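Local structure of Ulp1-like SUMO protease (Chaetomium thermophilum, 6DG4) at residues A141-G146 with A167-L172; N121-D126 with A184-V189; G67-I72 with T208-L213. The protein probably removes SUMO from its protein conjugates as a cysteine protease of the C48 peptidase family, this chain being the C-terminal catalytic domain. All blocks are in the same frame, centred on the assembly; numbering follows the deposited sequence.

Contact 1: A141-G146 with A167-L172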
loop_
_atom_site.group_PDB
_atom_site.type_symbol
_atom_site.label_atom_id
_atom_site.label_comp_id
_atom_site.label_asym_id
_atom_site.label_seq_id
_atom_site.Cartn_x
_atom_site.Cartn_y
_atom_site.Cartn_z
ATOM N N ALA A 141 5.842 -1.935 -4.993
ATOM C CA ALA A 141 7.030 -1.128 -5.222
ATOM C C ALA A 141 6.976 0.072 -4.286
ATOM O O ALA A 141 5.908 0.642 -4.047
ATOM C CB ALA A 141 7.112 -0.671 -6.678
ATOM N N VAL A 142 8.133 0.440 -3.750
ATOM C CA VAL A 142 8.244 1.555 -2.820
ATOM C C VAL A 142 9.436 2.390 -3.254
ATOM O O VAL A 142 10.565 1.888 -3.310
ATOM C CB VAL A 142 8.419 1.085 -1.366
ATOM C CG1 VAL A 142 8.460 2.282 -0.411
ATOM C CG2 VAL A 142 7.305 0.131 -0.973
ATOM N N ILE A 143 9.193 3.649 -3.566
ATOM C CA ILE A 143 10.263 4.604 -3.802
ATOM C C ILE A 143 10.354 5.484 -2.565
ATOM O O ILE A 143 9.329 5.949 -2.046
ATOM C CB ILE A 143 10.007 5.432 -5.071
ATOM C CG1 ILE A 143 9.872 4.513 -6.290
ATOM C CG2 ILE A 143 11.131 6.440 -5.278
ATOM C CD1 ILE A 143 9.400 5.225 -7.560
ATOM N N ARG A 144 11.571 5.687 -2.072
ATOM C CA ARG A 144 11.818 6.508 -0.886
ATOM C C ARG A 144 12.732 7.645 -1.319
ATOM O O ARG A 144 13.967 7.525 -1.256
ATOM C CB ARG A 144 12.414 5.668 0.237
ATOM C CG ARG A 144 11.525 4.494 0.637
ATOM C CD ARG A 144 12.200 3.608 1.660
ATOM N NE ARG A 144 11.906 4.034 3.018
ATOM C CZ ARG A 144 12.578 3.649 4.094
ATOM N NH1 ARG A 144 13.648 2.874 3.972
ATOM N NH2 ARG A 144 12.182 4.059 5.294
ATOM N N PRO A 145 12.171 8.763 -1.792
ATOM C CA PRO A 145 13.023 9.793 -2.410
ATOM C C PRO A 145 14.046 10.413 -1.478
ATOM O O PRO A 145 15.159 10.716 -1.922
ATOM C CB PRO A 145 12.001 10.819 -2.923
ATOM C CG PRO A 145 10.775 9.980 -3.204
ATOM C CD PRO A 145 10.740 9.025 -2.038
ATOM N N GLY A 146 13.708 10.636 -0.208
ATOM C CA GLY A 146 14.684 11.194 0.714
ATOM C C GLY A 146 15.874 10.284 0.923
ATOM O O GLY A 146 16.976 10.750 1.232
ATOM N N ALA A 167 14.645 -1.835 -12.162
ATOM C CA ALA A 167 15.124 -1.007 -13.263
ATOM C C ALA A 167 14.035 -0.066 -13.767
ATOM O O ALA A 167 14.312 1.093 -14.102
ATOM C CB ALA A 167 15.637 -1.894 -14.393
ATOM N N LYS A 168 12.790 -0.548 -13.842
ATOM C CA LYS A 168 11.694 0.311 -14.282
ATOM C C LYS A 168 11.434 1.433 -13.287
ATOM O O LYS A 168 11.108 2.559 -13.682
ATOM C CB LYS A 168 10.437 -0.526 -14.507
ATOM C CG LYS A 168 10.534 -1.368 -15.770
ATOM C CD LYS A 168 9.316 -2.231 -15.977
ATOM C CE LYS A 168 9.495 -3.122 -17.193
ATOM N NZ LYS A 168 9.662 -2.335 -18.441
ATOM N N LEU A 169 11.574 1.147 -11.994
ATOM C CA LEU A 169 11.421 2.197 -10.997
ATOM C C LEU A 169 12.495 3.269 -11.156
ATOM O O LEU A 169 12.203 4.465 -11.049
ATOM C CB LEU A 169 11.459 1.590 -9.598
ATOM C CG LEU A 169 10.323 0.622 -9.252
ATOM C CD1 LEU A 169 10.543 0.038 -7.865
ATOM C CD2 LEU A 169 8.968 1.302 -9.353
ATOM N N LEU A 170 13.747 2.867 -11.388
ATOM C CA LEU A 170 14.806 3.854 -11.570
ATOM C C LEU A 170 14.613 4.655 -12.853
ATOM O O LEU A 170 14.934 5.848 -12.887
ATOM C CB LEU A 170 16.176 3.177 -11.549
ATOM C CG LEU A 170 16.614 2.709 -10.159
ATOM C CD1 LEU A 170 17.774 1.733 -10.256
ATOM C CD2 LEU A 170 17.018 3.888 -9.285
ATOM N N GLU A 171 14.085 4.030 -13.910
ATOM C CA GLU A 171 13.764 4.783 -15.120
ATOM C C GLU A 171 12.709 5.845 -14.832
ATOM O O GLU A 171 12.799 6.977 -15.326
ATOM C CB GLU A 171 13.299 3.827 -16.221
ATOM C CG GLU A 171 14.415 2.938 -16.765
ATOM C CD GLU A 171 13.915 1.796 -17.646
ATOM O OE1 GLU A 171 12.682 1.606 -17.766
ATOM O OE2 GLU A 171 14.768 1.078 -18.215
ATOM N N LEU A 172 11.711 5.502 -14.014
ATOM C CA LEU A 172 10.682 6.465 -13.639
ATOM C C LEU A 172 11.280 7.624 -12.852
ATOM O O LEU A 172 10.964 8.792 -13.107
ATOM C CB LEU A 172 9.600 5.758 -12.819
ATOM C CG LEU A 172 8.493 6.631 -12.227
ATOM C CD1 LEU A 172 7.671 7.286 -13.325
ATOM C CD2 LEU A 172 7.604 5.790 -11.325
#
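L169 sets both of its methyls against the single methyl of A141, one from each branch. The apolar contacts begin there: L169 CD1 lies 3.7 Å from A141 CB, and L169 CD2 lies 3.8 Å from the same A141 CB, so the fork of the leucine closes on the alanine. Its CG stands beside the backbone N and anti to the carbonyl carbon (chi1 -64°), which turns the two branches toward the strand. The second group of contacts belongs to I143, whose extended chain (chi2 171°) brings CD1 up to two leucines about one helical turn apart, 4.3 Å from L169 CD2 and 4.2 Å from L172 CD2. A141 and I143 project from the same face of strand 137-144, while V142 points to the other, the alternation expected where helix 163-177 packs on one face of a beta sheet. The axes of the short segments run at 40° and approach to 10.0 Å. The strand is held in the sheet by backbone hydrogen bonds: A141 and I143 pair with I130 and I128 of strand 127-134, and V142 with S151 of strand 149-153. The leucines have further apolar neighbours, L169 touching V150 and L172 touching F96.

Contact 2: N121-D126 with A184-V189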
loop_
_atom_site.group_PDB
_atom_site.type_symbol
_atom_site.label_atom_id
_atom_site.label_comp_id
_atom_site.label_asym_id
_atom_site.label_seq_id
_atom_site.Cartn_x
_atom_site.Cartn_y
_atom_site.Cartn_z
ATOM N N ASN A 121 8.651 18.744 -6.064
ATOM C CA ASN A 121 8.470 18.216 -4.719
ATOM C C ASN A 121 8.950 16.779 -4.561
ATOM O O ASN A 121 8.842 16.224 -3.464
ATOM C CB ASN A 121 7.000 18.319 -4.284
ATOM C CG ASN A 121 6.106 17.331 -5.006
ATOM O OD1 ASN A 121 6.050 17.322 -6.231
ATOM N ND2 ASN A 121 5.402 16.492 -4.247
ATOM N N PHE A 122 9.497 16.173 -5.618
ATOM C CA PHE A 122 9.810 14.747 -5.592
ATOM C C PHE A 122 10.671 14.365 -4.391
ATOM O O PHE A 122 10.345 13.431 -3.652
ATOM C CB PHE A 122 10.488 14.340 -6.901
ATOM C CG PHE A 122 10.678 12.863 -7.038
ATOM C CD1 PHE A 122 9.639 12.063 -7.469
ATOM C CD2 PHE A 122 11.892 12.268 -6.730
ATOM C CE1 PHE A 122 9.800 10.704 -7.591
ATOM C CE2 PHE A 122 12.058 10.908 -6.852
ATOM C CZ PHE A 122 11.004 10.123 -7.280
ATOM N N LEU A 123 11.790 15.061 -4.193
ATOM C CA LEU A 123 12.693 14.715 -3.099
ATOM C C LEU A 123 12.116 15.036 -1.726
ATOM O O LEU A 123 12.657 14.558 -0.725
ATOM C CB LEU A 123 14.049 15.401 -3.289
ATOM C CG LEU A 123 14.819 14.999 -4.545
ATOM C CD1 LEU A 123 16.127 15.767 -4.623
ATOM C CD2 LEU A 123 15.091 13.509 -4.565
ATOM N N ASP A 124 11.040 15.821 -1.656
ATOM C CA ASP A 124 10.358 16.112 -0.401
ATOM C C ASP A 124 9.407 14.996 0.009
ATOM O O ASP A 124 8.977 14.957 1.164
ATOM C CB ASP A 124 9.586 17.433 -0.554
ATOM C CG ASP A 124 8.800 17.819 0.694
ATOM O OD1 ASP A 124 9.433 18.102 1.732
ATOM O OD2 ASP A 124 7.549 17.873 0.631
ATOM N N ILE A 125 9.064 14.093 -0.896
ATOM C CA ILE A 125 8.223 12.952 -0.554
ATOM C C ILE A 125 9.068 11.941 0.210
ATOM O O ILE A 125 10.214 11.671 -0.167
ATOM C CB ILE A 125 7.655 12.325 -1.839
ATOM C CG1 ILE A 125 6.856 13.355 -2.645
ATOM C CG2 ILE A 125 6.794 11.115 -1.513
ATOM C CD1 ILE A 125 6.474 12.868 -4.044
ATOM N N ASP A 126 8.501 11.354 1.270
ATOM C CA ASP A 126 9.175 10.269 1.976
ATOM C C ASP A 126 8.916 8.898 1.353
ATOM O O ASP A 126 9.835 8.075 1.271
ATOM C CB ASP A 126 8.714 10.191 3.434
ATOM C CG ASP A 126 9.208 11.346 4.281
ATOM O OD1 ASP A 126 10.198 12.015 3.918
ATOM O OD2 ASP A 126 8.594 11.575 5.339
ATOM N N ALA A 184 24.348 7.581 -9.626
ATOM C CA ALA A 184 25.147 6.770 -8.715
ATOM C C ALA A 184 24.719 6.926 -7.262
ATOM O O ALA A 184 25.064 6.076 -6.437
ATOM C CB ALA A 184 26.632 7.109 -8.863
ATOM N N GLU A 185 23.994 7.991 -6.927
ATOM C CA GLU A 185 23.522 8.191 -5.562
ATOM C C GLU A 185 22.184 7.518 -5.295
ATOM O O GLU A 185 21.751 7.484 -4.142
ATOM C CB GLU A 185 23.499 9.690 -5.216
ATOM C CG GLU A 185 24.919 10.232 -4.974
ATOM C CD GLU A 185 25.028 11.742 -4.806
ATOM O OE1 GLU A 185 24.331 12.326 -3.948
ATOM O OE2 GLU A 185 25.861 12.343 -5.519
ATOM N N TRP A 186 21.547 6.954 -6.319
ATOM C CA TRP A 186 20.351 6.137 -6.175
ATOM C C TRP A 186 20.736 4.663 -6.141
ATOM O O TRP A 186 21.735 4.248 -6.733
ATOM C CB TRP A 186 19.386 6.386 -7.343
ATOM C CG TRP A 186 18.594 7.642 -7.164
ATOM C CD1 TRP A 186 18.995 8.917 -7.449
ATOM C CD2 TRP A 186 17.276 7.749 -6.617
ATOM N NE1 TRP A 186 18.000 9.811 -7.125
ATOM C CE2 TRP A 186 16.938 9.117 -6.606
ATOM C CE3 TRP A 186 16.345 6.819 -6.145
ATOM C CZ2 TRP A 186 15.709 9.572 -6.136
ATOM C CZ3 TRP A 186 15.130 7.272 -5.683
ATOM C CH2 TRP A 186 14.823 8.636 -5.673
ATOM N N GLN A 187 19.938 3.871 -5.431
ATOM C CA GLN A 187 20.151 2.436 -5.440
ATOM C C GLN A 187 18.842 1.703 -5.214
ATOM O O GLN A 187 17.886 2.236 -4.643
ATOM C CB GLN A 187 21.157 1.974 -4.386
ATOM C CG GLN A 187 20.774 2.289 -2.976
ATOM C CD GLN A 187 21.944 2.106 -2.029
ATOM O OE1 GLN A 187 22.339 0.980 -1.720
ATOM N NE2 GLN A 187 22.517 3.215 -1.575
ATOM N N ALA A 188 18.818 0.468 -5.688
ATOM C CA ALA A 188 17.746 -0.459 -5.381
ATOM C C ALA A 188 18.117 -1.197 -4.103
ATOM O O ALA A 188 19.248 -1.672 -3.958
ATOM C CB ALA A 188 17.560 -1.443 -6.533
ATOM N N VAL A 189 17.174 -1.265 -3.169
ATOM C CA VAL A 189 17.392 -1.885 -1.869
ATOM C C VAL A 189 16.310 -2.932 -1.657
ATOM O O VAL A 189 15.122 -2.650 -1.848
ATOM C CB VAL A 189 17.345 -0.847 -0.732
ATOM C CG1 VAL A 189 17.356 -1.533 0.631
ATOM C CG2 VAL A 189 18.505 0.136 -0.860
#
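The F122 and W186 rings meet with the benzo end of the indole at the edge of the phenyl ring; seen from the indole, F122 CE2 and L123 CD2 both come in obliquely. W186 CH2 comes within 3.8 Å of F122 CE2, and W186 CZ2, in the plane of the phenyl ring, stands 4.0 Å from F122 CE2. The two planes are tilted by roughly 40°, so the pair is neither an offset stack nor T-shaped. F122 is aimed by having its CG anti to the backbone N (chi1 -172°). L123 adds one methyl to the same end of the indole, its CD2 lying 4.3 Å from W186 CZ2. Residues 121-125 form a tight turn, with D124 N bonded to N121 O and I125 N to F122 O, which presents F122 and L123 together to the tryptophan. The contact joins the loop leading into strand 127-134 to the residues just ahead of edge strand 187-188. Helix 163-177 packs against both rings, F122 touching V176 and L177 and W186 touching V173, while F181 also meets the indole. Because only ring and methyl carbons touch, this contact rests on dispersion and the burial of apolar surface, without a directional bond between the segments.

Contact 3: G67-I72 with T208-L213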
loop_
_atom_site.group_PDB
_atom_site.type_symbol
_atom_site.label_atom_id
_atom_site.label_comp_id
_atom_site.label_asym_id
_atom_site.label_seq_id
_atom_site.Cartn_x
_atom_site.Cartn_y
_atom_site.Cartn_z
ATOM N N GLY A 67 -7.959 1.049 -2.095
ATOM C CA GLY A 67 -8.598 1.778 -1.013
ATOM C C GLY A 67 -7.762 1.771 0.249
ATOM O O GLY A 67 -7.546 2.811 0.879
ATOM N N ALA A 68 -7.265 0.595 0.629
ATOM C CA ALA A 68 -6.477 0.490 1.848
ATOM C C ALA A 68 -5.187 1.287 1.743
ATOM O O ALA A 68 -4.807 1.994 2.683
ATOM C CB ALA A 68 -6.164 -0.975 2.134
ATOM N N ILE A 69 -4.496 1.185 0.609
ATOM C CA ILE A 69 -3.207 1.852 0.472
ATOM C C ILE A 69 -3.376 3.367 0.436
ATOM O O ILE A 69 -2.558 4.101 1.002
ATOM C CB ILE A 69 -2.436 1.277 -0.729
ATOM C CG1 ILE A 69 -2.067 -0.183 -0.423
ATOM C CG2 ILE A 69 -1.202 2.082 -1.002
ATOM C CD1 ILE A 69 -1.507 -0.964 -1.590
ATOM N N PHE A 70 -4.444 3.866 -0.196
ATOM C CA PHE A 70 -4.712 5.301 -0.148
ATOM C C PHE A 70 -4.921 5.775 1.289
ATOM O O PHE A 70 -4.492 6.875 1.655
ATOM C CB PHE A 70 -5.923 5.651 -1.020
ATOM C CG PHE A 70 -5.571 5.989 -2.451
ATOM C CD1 PHE A 70 -4.705 5.195 -3.188
ATOM C CD2 PHE A 70 -6.124 7.098 -3.061
ATOM C CE1 PHE A 70 -4.378 5.521 -4.502
ATOM C CE2 PHE A 70 -5.809 7.421 -4.362
ATOM C CZ PHE A 70 -4.940 6.625 -5.088
ATOM N N TYR A 71 -5.565 4.953 2.126
ATOM C CA TYR A 71 -5.749 5.330 3.525
ATOM C C TYR A 71 -4.428 5.359 4.292
ATOM O O TYR A 71 -4.280 6.173 5.210
ATOM C CB TYR A 71 -6.746 4.400 4.223
ATOM C CG TYR A 71 -8.213 4.721 3.970
ATOM C CD1 TYR A 71 -8.685 6.023 4.035
ATOM C CD2 TYR A 71 -9.125 3.716 3.685
ATOM C CE1 TYR A 71 -10.011 6.320 3.818
ATOM C CE2 TYR A 71 -10.468 4.009 3.463
ATOM C CZ TYR A 71 -10.902 5.316 3.531
ATOM O OH TYR A 71 -12.229 5.620 3.310
ATOM N N ILE A 72 -3.471 4.483 3.948
ATOM C CA ILE A 72 -2.144 4.547 4.562
ATOM C C ILE A 72 -1.515 5.901 4.278
ATOM O O ILE A 72 -1.028 6.593 5.181
ATOM C CB ILE A 72 -1.243 3.415 4.032
ATOM C CG1 ILE A 72 -1.843 2.042 4.318
ATOM C CG2 ILE A 72 0.157 3.517 4.637
ATOM C CD1 ILE A 72 -1.105 0.908 3.621
ATOM N N THR A 208 -0.098 -4.961 3.880
ATOM C CA THR A 208 0.568 -4.948 5.178
ATOM C C THR A 208 1.992 -4.428 5.050
ATOM O O THR A 208 2.463 -3.674 5.909
ATOM C CB THR A 208 0.517 -6.343 5.803
ATOM O OG1 THR A 208 -0.848 -6.775 5.899
ATOM C CG2 THR A 208 1.106 -6.333 7.202
ATOM N N ASN A 209 2.690 -4.814 3.976
ATOM C CA ASN A 209 4.018 -4.268 3.724
ATOM C C ASN A 209 3.956 -2.767 3.484
ATOM O O ASN A 209 4.872 -2.032 3.867
ATOM C CB ASN A 209 4.676 -4.986 2.547
ATOM C CG ASN A 209 5.140 -6.377 2.917
ATOM O OD1 ASN A 209 5.383 -6.669 4.087
ATOM N ND2 ASN A 209 5.257 -7.244 1.927
ATOM N N ALA A 210 2.886 -2.294 2.839
ATOM C CA ALA A 210 2.719 -0.861 2.631
ATOM C C ALA A 210 2.517 -0.128 3.954
ATOM O O ALA A 210 3.075 0.959 4.153
ATOM C CB ALA A 210 1.564 -0.598 1.664
ATOM N N ILE A 211 1.733 -0.704 4.875
ATOM C CA ILE A 211 1.591 -0.100 6.197
ATOM C C ILE A 211 2.958 0.021 6.852
ATOM O O ILE A 211 3.336 1.079 7.365
ATOM C CB ILE A 211 0.640 -0.922 7.085
ATOM C CG1 ILE A 211 -0.791 -0.928 6.547
ATOM C CG2 ILE A 211 0.670 -0.375 8.516
ATOM C CD1 ILE A 211 -1.715 -1.880 7.302
ATOM N N CYS A 212 3.722 -1.071 6.842
ATOM C CA CYS A 212 5.021 -1.073 7.503
ATOM C C CYS A 212 5.966 -0.051 6.879
ATOM O O CYS A 212 6.547 0.782 7.582
ATOM C CB CYS A 212 5.619 -2.479 7.462
ATOM S SG CYS A 212 4.757 -3.668 8.535
ATOM N N LEU A 213 6.144 -0.093 5.561
ATOM C CA LEU A 213 7.102 0.821 4.945
ATOM C C LEU A 213 6.688 2.278 5.140
ATOM O O LEU A 213 7.538 3.132 5.413
ATOM C CB LEU A 213 7.309 0.478 3.472
ATOM C CG LEU A 213 8.488 -0.456 3.191
ATOM C CD1 LEU A 213 9.809 0.300 3.323
ATOM C CD2 LEU A 213 8.467 -1.671 4.111
#
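I72 points from helix 62-80 at A210 and I211, and its branches divide the work. From CB, which itself carries only the fork, CG2 leaves anti to the backbone N and stops 3.9 Å from A210 O. CG1 takes the other position, beside the N (chi1 -59°), and passes I211 CG1 at 3.9 Å. From there chi2 of 171° extends the chain, so that CD1 does most of the touching: it presses to 3.5 Å on I211 CG1, tighter than usual for two carbons, meets I211 N at 3.5 Å, and lies 3.6 Å from A210 CB. The I72 and I211 side chains cross at about a right angle. Helices 62-80 and 202-215 run almost parallel here (6°, with 9.8 Å between the axes of the short segments), within the core of the Ulp1 catalytic domain, and the small A210 allows I72 to come in close. With a valine here CD1 is gone, which would probably leave A210 CB and I211 CG1 without their closest neighbour across the contact and open a gap between the helices. I69, a turn earlier, adds a looser contact, its CG1 lying 4.2 Å from A210 CB, and it also touches L129 and P131 of strand 127-134, joining the helix pair to the sheet.

Contacts 1 and 2 are neighbours, with centres about 7 Å apart, and they touch where P145 CB rests 3.2 Å from F122 O. Both reach the same sheet, with helix 163-177 against each. Contact 3 lies across the sheet near the centre of the chain, its centre about 17 Å from that of contact 1 and about 19 Å from that of contact 2; contacts 1 and 3 pack loosely, R144 NE lying 4.3 Å from L213 CD1. Along the chain, contact 1 nests inside contact 2, and both inside contact 3. As in other C48 peptidases, the nucleophilic cysteine probably sits at the start of helix 202-215, which would put contact 3 about two turns further along it.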